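Local coordinates for protein Trypsin/factor XIIA inhibitor (Zea mays, PDB 1BEA) that potently inhibits mammalian trypsin and specifically inhibits activated Hageman factor (factor XIIa), at residues R92-A95 with A96-T100; W10-P13 with H14-P18; P33-P36 with W37-K41. All blocks are in the same frame, centred on the assembly; numbering follows the deposited sequence. Where two conformers were deposited one is given.

Along the chain the order is interaction 2, interaction 3, interaction 1. All lie within the range of the protease inhibitor/seed storage/LTP family, here a helical, disulfide-crosslinked fold. Interaction 2 leads into helix 18-29. Interaction 3 joins the reactive-site loop to the start of helix 37-49. Interaction 1 is where helix 88-95 gives way to a loop. Interactions 1 and 2 both pack on helix 56-65, and 1 and 3 on helix 18-29. Centres of 1 and 2 are about 17 Å apart, on opposite sides of the chain's centre; 1 and 3 also about 17 Å, 2 and 3 about 21 Å. The cleaved loop of interaction 3 touches neither other contact; nearest atoms are about 7 Å away.

Interaction 1 (R92-A95 with A96-T100); sequences RGFA and ATLVT
Thr97 folds back on Phe94 where helix 88-95 runs into a type I beta turn, Ala95 to Leu98. The threonine can be followed outward. Its CB lies 3.7 Å from Phe94 O. OG1 occupies the position between its own backbone N and carbonyl carbon (chi1 89°) and donates to Phe94 O at 3.2 Å, tilted 16° from the carbonyl plane. The same hydroxyl oxygen lies 3.9 Å from Phe94 CE1. The methyl CG2, anti to the carbonyl carbon, lies 3.5 Å from the same Phe94 O and 3.6 Å from Gly93 O. Thr97 N also donates to Phe94 O, from well above the carbonyl plane, and two bonds from one residue therefore grip this oxygen. A valine here would probably leave Phe94 O with just the backbone bond from this residue. Ala96 N continues the helical pattern with a bond to Arg92 O. The Phe94 ring is covered further by Tyr23 of helix 18-29, edge to face, while the Arg92 guanidinium turns to a salt bridge with Asp65. Leu98 crosses the Phe94 side chain at about a right angle. Its CD1 rests 4.0 Å from Phe94 CZ, and its backbone N donates to Ala95 O at 3.3 Å.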
ATOM      1  N   ARG A  92       6.541  -7.145  -0.668  1.00 26.06           N
ATOM      2  CA  ARG A  92       5.421  -7.406   0.245  1.00 29.08           C
ATOM      3  C   ARG A  92       5.798  -7.213   1.717  1.00 29.75           C
ATOM      4  O   ARG A  92       5.105  -6.529   2.498  1.00 31.88           O
ATOM      5  CB  ARG A  92       4.976  -8.846   0.103  1.00 28.80           C
ATOM      6  CG  ARG A  92       3.807  -9.078  -0.792  1.00 33.88           C
ATOM      7  CD  ARG A  92       3.329 -10.508  -0.636  1.00 23.70           C
ATOM      8  NE  ARG A  92       1.985 -10.609  -0.069  1.00 29.27           N
ATOM      9  CZ  ARG A  92       1.712 -10.857   1.202  1.00 23.52           C
ATOM     10  NH1 ARG A  92       2.675 -11.021   2.078  1.00 31.06           N
ATOM     11  NH2 ARG A  92       0.470 -10.996   1.592  1.00 23.24           N
ATOM     12  N   GLY A  93       6.885  -7.871   2.104  1.00 33.47           N
ATOM     13  CA  GLY A  93       7.350  -7.757   3.468  1.00 28.07           C
ATOM     14  C   GLY A  93       7.470  -6.305   3.874  1.00 28.21           C
ATOM     15  O   GLY A  93       6.967  -5.890   4.903  1.00 29.56           O
ATOM     16  N   PHE A  94       8.110  -5.494   3.049  1.00 27.06           N
ATOM     17  CA  PHE A  94       8.266  -4.113   3.426  1.00 24.17           C
ATOM     18  C   PHE A  94       6.985  -3.305   3.369  1.00 22.87           C
ATOM     19  O   PHE A  94       6.807  -2.376   4.160  1.00 25.43           O
ATOM     20  CB  PHE A  94       9.297  -3.438   2.548  1.00 25.36           C
ATOM     21  CG  PHE A  94       9.394  -1.963   2.790  1.00 29.79           C
ATOM     22  CD1 PHE A  94       9.809  -1.486   4.039  1.00 22.11           C
ATOM     23  CD2 PHE A  94       9.012  -1.046   1.803  1.00 28.17           C
ATOM     24  CE1 PHE A  94       9.835  -0.125   4.301  1.00 25.14           C
ATOM     25  CE2 PHE A  94       9.035   0.317   2.054  1.00 21.71           C
ATOM     26  CZ  PHE A  94       9.443   0.778   3.300  1.00 25.76           C
ATOM     27  N   ALA A  95       6.100  -3.641   2.432  1.00 19.63           N
ATOM     28  CA  ALA A  95       4.842  -2.895   2.293  1.00 24.21           C
ATOM     29  C   ALA A  95       3.953  -3.072   3.512  1.00 26.10           C
ATOM     30  O   ALA A  95       3.200  -2.180   3.876  1.00 28.80           O
ATOM     31  CB  ALA A  95       4.078  -3.354   1.053  1.00 18.96           C
ATOM     32  N   ALA A  96       4.035  -4.237   4.141  1.00 28.92           N
ATOM     33  CA  ALA A  96       3.195  -4.492   5.293  1.00 30.32           C
ATOM     34  C   ALA A  96       3.512  -3.600   6.506  1.00 30.57           C
ATOM     35  O   ALA A  96       2.677  -3.461   7.394  1.00 36.73           O
ATOM     36  CB  ALA A  96       3.287  -5.960   5.650  1.00 31.82           C
ATOM     37  N   THR A  97       4.683  -2.947   6.516  1.00 33.97           N
ATOM     38  CA  THR A  97       5.112  -2.086   7.639  1.00 28.12           C
ATOM     39  C   THR A  97       4.751  -0.633   7.492  1.00 26.28           C
ATOM     40  O   THR A  97       5.035   0.190   8.357  1.00 25.48           O
ATOM     41  CB  THR A  97       6.666  -2.109   7.868  1.00 31.01           C
ATOM     42  OG1 THR A  97       7.287  -1.092   7.077  1.00 30.33           O
ATOM     43  CG2 THR A  97       7.251  -3.442   7.476  1.00 27.71           C
ATOM     44  N   LEU A  98       4.102  -0.298   6.405  1.00 27.65           N
ATOM     45  CA  LEU A  98       3.832   1.104   6.197  1.00 28.07           C
ATOM     46  C   LEU A  98       3.079   1.796   7.326  1.00 25.93           C
ATOM     47  O   LEU A  98       3.458   2.908   7.688  1.00 24.63           O
ATOM     48  CB  LEU A  98       3.131   1.298   4.848  1.00 31.99           C
ATOM     49  CG  LEU A  98       4.039   1.643   3.651  1.00 32.11           C
ATOM     50  CD1 LEU A  98       5.523   1.527   3.955  1.00 23.37           C
ATOM     51  CD2 LEU A  98       3.662   0.732   2.529  1.00 28.29           C
ATOM     52  N   VAL A  99       2.031   1.174   7.891  1.00 26.30           N
ATOM     53  CA  VAL A  99       1.284   1.838   8.985  1.00 30.28           C
ATOM     54  C   VAL A  99       2.079   2.048  10.279  1.00 33.42           C
ATOM     55  O   VAL A  99       1.777   2.937  11.095  1.00 34.06           O
ATOM     56  CB  VAL A  99       0.002   1.062   9.399  1.00 31.93           C
ATOM     57  CG1 VAL A  99      -0.903   0.911   8.220  1.00 28.57           C
ATOM     58  CG2 VAL A  99       0.365  -0.301   9.986  1.00 27.04           C
ATOM     59  N   THR A 100       3.078   1.200  10.462  1.00 36.18           N
ATOM     60  CA  THR A 100       3.918   1.223  11.634  1.00 35.41           C
ATOM     61  C   THR A 100       4.469   2.569  11.970  1.00 35.76           C
ATOM     62  O   THR A 100       4.693   3.381  11.075  1.00 37.11           O
ATOM     63  CB  THR A 100       5.045   0.308  11.419  1.00 34.57           C
ATOM     64  OG1 THR A 100       4.494  -0.941  11.052  1.00 39.30           O
ATOM     65  CG2 THR A 100       5.864   0.148  12.681  1.00 41.24           C
TER

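Interaction 2 (W10-P13 with H14-P18)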
ATOM      1  N   TRP A  10     -15.359   2.797  -3.609  1.00 50.30           N
ATOM      2  CA  TRP A  10     -16.080   3.214  -2.407  1.00 48.32           C
ATOM      3  C   TRP A  10     -15.224   3.965  -1.387  1.00 45.41           C
ATOM      4  O   TRP A  10     -14.917   5.123  -1.584  1.00 44.86           O
ATOM      5  CB  TRP A  10     -16.680   1.988  -1.751  0.75 54.28           C
ATOM      6  CG  TRP A  10     -17.928   2.242  -0.995  0.75 61.12           C
ATOM      7  CD1 TRP A  10     -19.038   1.434  -0.950  0.75 65.28           C
ATOM      8  CD2 TRP A  10     -18.198   3.348  -0.118  0.75 61.09           C
ATOM      9  NE1 TRP A  10     -19.979   1.970  -0.099  0.75 65.18           N
ATOM     10  CE2 TRP A  10     -19.491   3.143   0.426  0.75 61.47           C
ATOM     11  CE3 TRP A  10     -17.478   4.490   0.261  0.75 59.47           C
ATOM     12  CZ2 TRP A  10     -20.077   4.043   1.333  0.75 61.11           C
ATOM     13  CZ3 TRP A  10     -18.058   5.382   1.163  0.75 59.96           C
ATOM     14  CH2 TRP A  10     -19.348   5.154   1.687  0.75 57.75           C
ATOM     15  N   ALA A  11     -14.830   3.325  -0.291  1.00 41.71           N
ATOM     16  CA  ALA A  11     -14.015   4.030   0.703  1.00 37.33           C
ATOM     17  C   ALA A  11     -12.521   4.104   0.362  1.00 36.58           C
ATOM     18  O   ALA A  11     -11.769   4.903   0.946  1.00 32.41           O
ATOM     19  CB  ALA A  11     -14.197   3.390   2.079  1.00 39.94           C
ATOM     20  N   ILE A  12     -12.083   3.252  -0.561  1.00 33.47           N
ATOM     21  CA  ILE A  12     -10.685   3.231  -0.982  1.00 26.61           C
ATOM     22  C   ILE A  12     -10.689   3.641  -2.436  1.00 26.06           C
ATOM     23  O   ILE A  12     -11.556   3.225  -3.190  1.00 25.75           O
ATOM     24  CB  ILE A  12     -10.087   1.791  -0.841  1.00 24.54           C
ATOM     25  CG1 ILE A  12      -9.988   1.453   0.643  1.00 20.19           C
ATOM     26  CG2 ILE A  12      -8.709   1.664  -1.596  1.00 16.53           C
ATOM     27  CD1 ILE A  12      -9.588   0.011   0.921  1.00 15.69           C
ATOM     28  N   PRO A  13      -9.750   4.502  -2.837  1.00 25.23           N
ATOM     29  CA  PRO A  13      -9.612   4.990  -4.216  1.00 24.59           C
ATOM     30  C   PRO A  13      -9.330   3.841  -5.147  1.00 27.65           C
ATOM     31  O   PRO A  13      -8.874   2.792  -4.719  1.00 28.04           O
ATOM     32  CB  PRO A  13      -8.413   5.927  -4.159  1.00 24.69           C
ATOM     33  CG  PRO A  13      -8.304   6.294  -2.725  1.00 29.45           C
ATOM     34  CD  PRO A  13      -8.766   5.106  -1.944  1.00 24.84           C
ATOM     35  N   HIS A  14      -9.621   4.015  -6.429  1.00 29.81           N
ATOM     36  CA  HIS A  14      -9.321   2.952  -7.349  1.00 27.58           C
ATOM     37  C   HIS A  14      -7.812   3.072  -7.453  1.00 29.97           C
ATOM     38  O   HIS A  14      -7.279   4.152  -7.245  1.00 26.92           O
ATOM     39  CB  HIS A  14      -9.977   3.208  -8.699  1.00 34.21           C
ATOM     40  CG  HIS A  14     -11.223   2.399  -8.901  1.00 39.91           C
ATOM     41  ND1 HIS A  14     -12.478   2.962  -8.926  1.00 44.21           N
ATOM     42  CD2 HIS A  14     -11.406   1.060  -9.004  1.00 44.93           C
ATOM     43  CE1 HIS A  14     -13.388   2.006  -9.020  1.00 47.31           C
ATOM     44  NE2 HIS A  14     -12.764   0.842  -9.074  1.00 49.41           N
ATOM     45  N   ASN A  15      -7.122   1.961  -7.709  1.00 33.46           N
ATOM     46  CA  ASN A  15      -5.671   1.997  -7.825  1.00 37.63           C
ATOM     47  C   ASN A  15      -5.152   2.842  -6.678  1.00 32.96           C
ATOM     48  O   ASN A  15      -4.670   3.956  -6.838  1.00 39.13           O
ATOM     49  CB  ASN A  15      -5.319   2.552  -9.198  1.00 44.44           C
ATOM     50  CG  ASN A  15      -5.544   1.505 -10.278  1.00 57.18           C
ATOM     51  OD1 ASN A  15      -5.158   0.328 -10.091  1.00 63.04           O
ATOM     52  ND2 ASN A  15      -6.184   1.893 -11.390  1.00 54.54           N
ATOM     53  N   PRO A  16      -5.233   2.284  -5.490  1.00 26.09           N
ATOM     54  CA  PRO A  16      -4.802   2.979  -4.289  1.00 21.86           C
ATOM     55  C   PRO A  16      -3.321   3.052  -3.992  1.00 22.88           C
ATOM     56  O   PRO A  16      -2.537   2.204  -4.414  1.00 20.51           O
ATOM     57  CB  PRO A  16      -5.537   2.219  -3.195  1.00 21.01           C
ATOM     58  CG  PRO A  16      -5.523   0.831  -3.658  1.00 15.99           C
ATOM     59  CD  PRO A  16      -5.700   0.919  -5.185  1.00 24.16           C
ATOM     60  N   LEU A  17      -2.972   4.073  -3.217  1.00 20.84           N
ATOM     61  CA  LEU A  17      -1.627   4.302  -2.733  1.00 21.87           C
ATOM     62  C   LEU A  17      -0.552   4.216  -3.841  1.00 21.63           C
ATOM     63  O   LEU A  17       0.471   3.561  -3.668  1.00 22.12           O
ATOM     64  CB  LEU A  17      -1.353   3.293  -1.584  1.00  9.73           C
ATOM     65  CG  LEU A  17      -2.443   3.013  -0.517  1.00 20.46           C
ATOM     66  CD1 LEU A  17      -1.965   1.904   0.459  1.00 14.87           C
ATOM     67  CD2 LEU A  17      -2.730   4.255   0.258  1.00 12.67           C
ATOM     68  N   PRO A  18      -0.746   4.958  -4.964  1.00 22.63           N
ATOM     69  CA  PRO A  18       0.188   4.969  -6.102  1.00 20.33           C
ATOM     70  C   PRO A  18       1.587   5.317  -5.649  1.00 24.36           C
ATOM     71  O   PRO A  18       2.546   4.777  -6.184  1.00 26.28           O
ATOM     72  CB  PRO A  18      -0.338   6.076  -7.032  1.00 20.31           C
ATOM     73  CG  PRO A  18      -1.717   6.373  -6.596  1.00 23.03           C
ATOM     74  CD  PRO A  18      -1.845   5.938  -5.145  1.00 22.13           C
TER
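Ile12 and Pro16 meet at a slant, with a methyl branch set against a proline ring. The branch that touches is CG2 of Ile12. It stands anti to the backbone N (chi1 -68°, measured to CG1), which aims it along the chain at the ring four residues on. CG2 lies 3.6 Å from Pro16 CB and 3.9 Å from Pro16 CG. It therefore sits near the CB-CG side of the ring, not over its middle. The other branch leads off: CG1 and CD1 of Ile12 run away from Pro16.

The middle of that ring face is taken by a backbone carbonyl. Pro13 O stands over it, 3.7 Å from Pro16 CB and 3.7 Å from Pro16 CD. The methyl and the carbonyl oxygen thus approach Pro16 from the same side. Ile12 and Pro16 meet by apolar contact; the carbonyl oxygen adds van der Waals contact, and no hydrogen bond joins the two segments.

The shape comes from the backbone of this loop, which leads into the first helix of the cereal inhibitor fold. Residues Ile12 to His14 are extended. Asn15 then takes a positive phi (45°), and the chain swings round to bring Pro16 back beside Ile12. The backbone N of Asn15 is hydrogen-bonded to the Glu77 carboxylate. Leu17 follows at the N-cap of helix 18-29, again with a positive phi.

Pro13 and His14, both exposed, lie between the main partners. The CB bond of His14 points away from 10-13, and its side chain touches Glu77. On the buried side, helix 56-65 covers both main partners: Ile12 packs on Thr58 and Ala59, and Pro16 on Ile62.

Interaction 3 (P33-P36 with W37-K41); sequences PRLP and WPELK
Glu39 CB lies over one face of the Pro36 ring, 4.1 Å from Pro36 CD. Pro38 CD stands at the edge of that ring, 3.9 Å from Pro36 CB. The Pro36 and Glu39 side chains lie side by side and point the same way. Glu39 CG is anti to the backbone N (chi1 -174°) and touches Leu35 CG at 3.8 Å. The chain then bends at chi2, and the carboxylate leads off to a long, weak ion pair with Arg42. Pro36 is the N-cap residue of helix 37-49. Its O accepts from Leu40 N at 3.1 Å and weakly from Glu39 N. Leu40 spreads its methyls back over the loop: CD1 reaches Leu35 O (3.6 Å) and CD2 reaches Pro33 CG (3.9 Å). This ties the reactive-site loop to the helix start. Target proteases cleave between Arg34 and Leu35, and Arg34 is the centre of an inverse gamma turn. Helix 18-29 lies alongside: Pro33 packs on its Trp22, Trp37 and Leu40 on its Ser26, and Lys41 on its Tyr23.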
ATOM      1  N   PRO A  33      10.869   6.849  -8.537  1.00 27.78           N
ATOM      2  CA  PRO A  33      11.005   8.222  -9.035  1.00 28.29           C
ATOM      3  C   PRO A  33      12.216   8.908  -8.479  1.00 26.05           C
ATOM      4  O   PRO A  33      12.747   8.486  -7.473  1.00 29.90           O
ATOM      5  CB  PRO A  33       9.709   8.902  -8.599  1.00 28.81           C
ATOM      6  CG  PRO A  33       9.182   8.083  -7.456  1.00 25.59           C
ATOM      7  CD  PRO A  33       9.720   6.680  -7.623  1.00 30.48           C
ATOM      8  N   ARG A  34      12.671   9.960  -9.152  1.00 30.67           N
ATOM      9  CA  ARG A  34      13.854  10.708  -8.712  1.00 35.71           C
ATOM     10  C   ARG A  34      13.469  11.732  -7.648  1.00 33.39           C
ATOM     11  O   ARG A  34      13.622  12.929  -7.829  1.00 35.83           O
ATOM     12  CB  ARG A  34      14.527  11.407  -9.916  1.00 43.06           C
ATOM     13  CG  ARG A  34      15.057  10.446 -10.985  1.00 47.87           C
ATOM     14  CD  ARG A  34      16.018  11.135 -11.942  1.00 51.94           C
ATOM     15  NE  ARG A  34      17.394  11.079 -11.462  1.00 55.60           N
ATOM     16  CZ  ARG A  34      18.291  10.177 -11.859  1.00 58.26           C
ATOM     17  NH1 ARG A  34      17.960   9.248 -12.746  1.00 58.48           N
ATOM     18  NH2 ARG A  34      19.524  10.207 -11.366  1.00 59.43           N
ATOM     19  N   LEU A  35      12.959  11.251  -6.529  1.00 32.34           N
ATOM     20  CA  LEU A  35      12.551  12.143  -5.474  1.00 29.49           C
ATOM     21  C   LEU A  35      13.284  11.742  -4.239  1.00 27.82           C
ATOM     22  O   LEU A  35      13.549  10.574  -4.038  1.00 26.26           O
ATOM     23  CB  LEU A  35      11.064  11.977  -5.223  1.00 33.75           C
ATOM     24  CG  LEU A  35      10.120  13.141  -5.458  1.00 36.29           C
ATOM     25  CD1 LEU A  35      10.812  14.216  -6.292  1.00 36.45           C
ATOM     26  CD2 LEU A  35       8.886  12.617  -6.148  1.00 37.23           C
ATOM     27  N   PRO A  36      13.673  12.710  -3.417  1.00 29.59           N
ATOM     28  CA  PRO A  36      14.381  12.353  -2.176  1.00 32.89           C
ATOM     29  C   PRO A  36      13.591  11.323  -1.358  1.00 36.20           C
ATOM     30  O   PRO A  36      12.367  11.296  -1.406  1.00 31.98           O
ATOM     31  CB  PRO A  36      14.537  13.690  -1.450  1.00 29.76           C
ATOM     32  CG  PRO A  36      14.517  14.718  -2.577  1.00 31.57           C
ATOM     33  CD  PRO A  36      13.573  14.165  -3.619  1.00 25.59           C
ATOM     34  N   TRP A  37      14.291  10.456  -0.630  1.00 44.76           N
ATOM     35  CA  TRP A  37      13.619   9.428   0.178  1.00 51.14           C
ATOM     36  C   TRP A  37      12.513   9.993   1.100  1.00 49.15           C
ATOM     37  O   TRP A  37      11.382   9.501   1.126  1.00 46.64           O
ATOM     38  CB  TRP A  37      14.650   8.625   1.021  1.00 58.77           C
ATOM     39  CG  TRP A  37      15.496   7.666   0.190  1.00 70.16           C
ATOM     40  CD1 TRP A  37      16.778   7.877  -0.260  1.00 73.65           C
ATOM     41  CD2 TRP A  37      15.093   6.388  -0.352  1.00 74.68           C
ATOM     42  NE1 TRP A  37      17.191   6.821  -1.051  1.00 77.64           N
ATOM     43  CE2 TRP A  37      16.180   5.895  -1.126  1.00 78.38           C
ATOM     44  CE3 TRP A  37      13.920   5.617  -0.263  1.00 74.87           C
ATOM     45  CZ2 TRP A  37      16.127   4.660  -1.807  1.00 80.29           C
ATOM     46  CZ3 TRP A  37      13.868   4.386  -0.941  1.00 77.24           C
ATOM     47  CH2 TRP A  37      14.967   3.925  -1.704  1.00 79.33           C
ATOM     48  N   PRO A  38      12.819  11.058   1.844  1.00 49.43           N
ATOM     49  CA  PRO A  38      11.828  11.646   2.750  1.00 48.29           C
ATOM     50  C   PRO A  38      10.574  12.101   2.044  1.00 46.83           C
ATOM     51  O   PRO A  38       9.498  12.061   2.618  1.00 47.10           O
ATOM     52  CB  PRO A  38      12.569  12.817   3.366  1.00 47.89           C
ATOM     53  CG  PRO A  38      14.012  12.474   3.191  1.00 49.69           C
ATOM     54  CD  PRO A  38      14.086  11.796   1.879  1.00 48.57           C
ATOM     55  N   GLU A  39      10.730  12.536   0.796  1.00 47.73           N
ATOM     56  CA  GLU A  39       9.631  13.040  -0.034  1.00 49.01           C
ATOM     57  C   GLU A  39       8.748  11.900  -0.539  1.00 45.97           C
ATOM     58  O   GLU A  39       7.522  12.035  -0.679  1.00 44.57           O
ATOM     59  CB  GLU A  39      10.223  13.828  -1.209  1.00 57.06           C
ATOM     60  CG  GLU A  39       9.206  14.543  -2.077  1.00 66.14           C
ATOM     61  CD  GLU A  39       8.170  15.250  -1.252  1.00 68.24           C
ATOM     62  OE1 GLU A  39       8.577  15.910  -0.269  1.00 69.85           O
ATOM     63  OE2 GLU A  39       6.965  15.133  -1.586  1.00 71.10           O
ATOM     64  N   LEU A  40       9.388  10.764  -0.788  1.00 42.59           N
ATOM     65  CA  LEU A  40       8.691   9.565  -1.244  1.00 42.49           C
ATOM     66  C   LEU A  40       7.819   8.991  -0.107  1.00 39.09           C
ATOM     67  O   LEU A  40       6.694   8.533  -0.346  1.00 41.46           O
ATOM     68  CB  LEU A  40       9.733   8.518  -1.715  1.00 41.82           C
ATOM     69  CG  LEU A  40       9.968   8.287  -3.217  1.00 36.61           C
ATOM     70  CD1 LEU A  40      11.419   7.770  -3.521  1.00 33.11           C
ATOM     71  CD2 LEU A  40       8.927   7.289  -3.663  1.00 26.84           C
ATOM     72  N   LYS A  41       8.334   9.037   1.125  1.00 35.24           N
ATOM     73  CA  LYS A  41       7.605   8.501   2.270  1.00 33.39           C
ATOM     74  C   LYS A  41       6.409   9.360   2.577  1.00 34.31           C
ATOM     75  O   LYS A  41       5.296   8.886   2.717  1.00 34.32           O
ATOM     76  CB  LYS A  41       8.510   8.440   3.500  1.00 37.69           C
ATOM     77  CG  LYS A  41       7.829   7.880   4.747  1.00 38.41           C
ATOM     78  CD  LYS A  41       8.670   8.112   5.985  1.00 41.55           C
ATOM     79  CE  LYS A  41       9.120   6.787   6.623  1.00 50.43           C
ATOM     80  NZ  LYS A  41      10.249   6.909   7.635  1.00 52.90           N
TER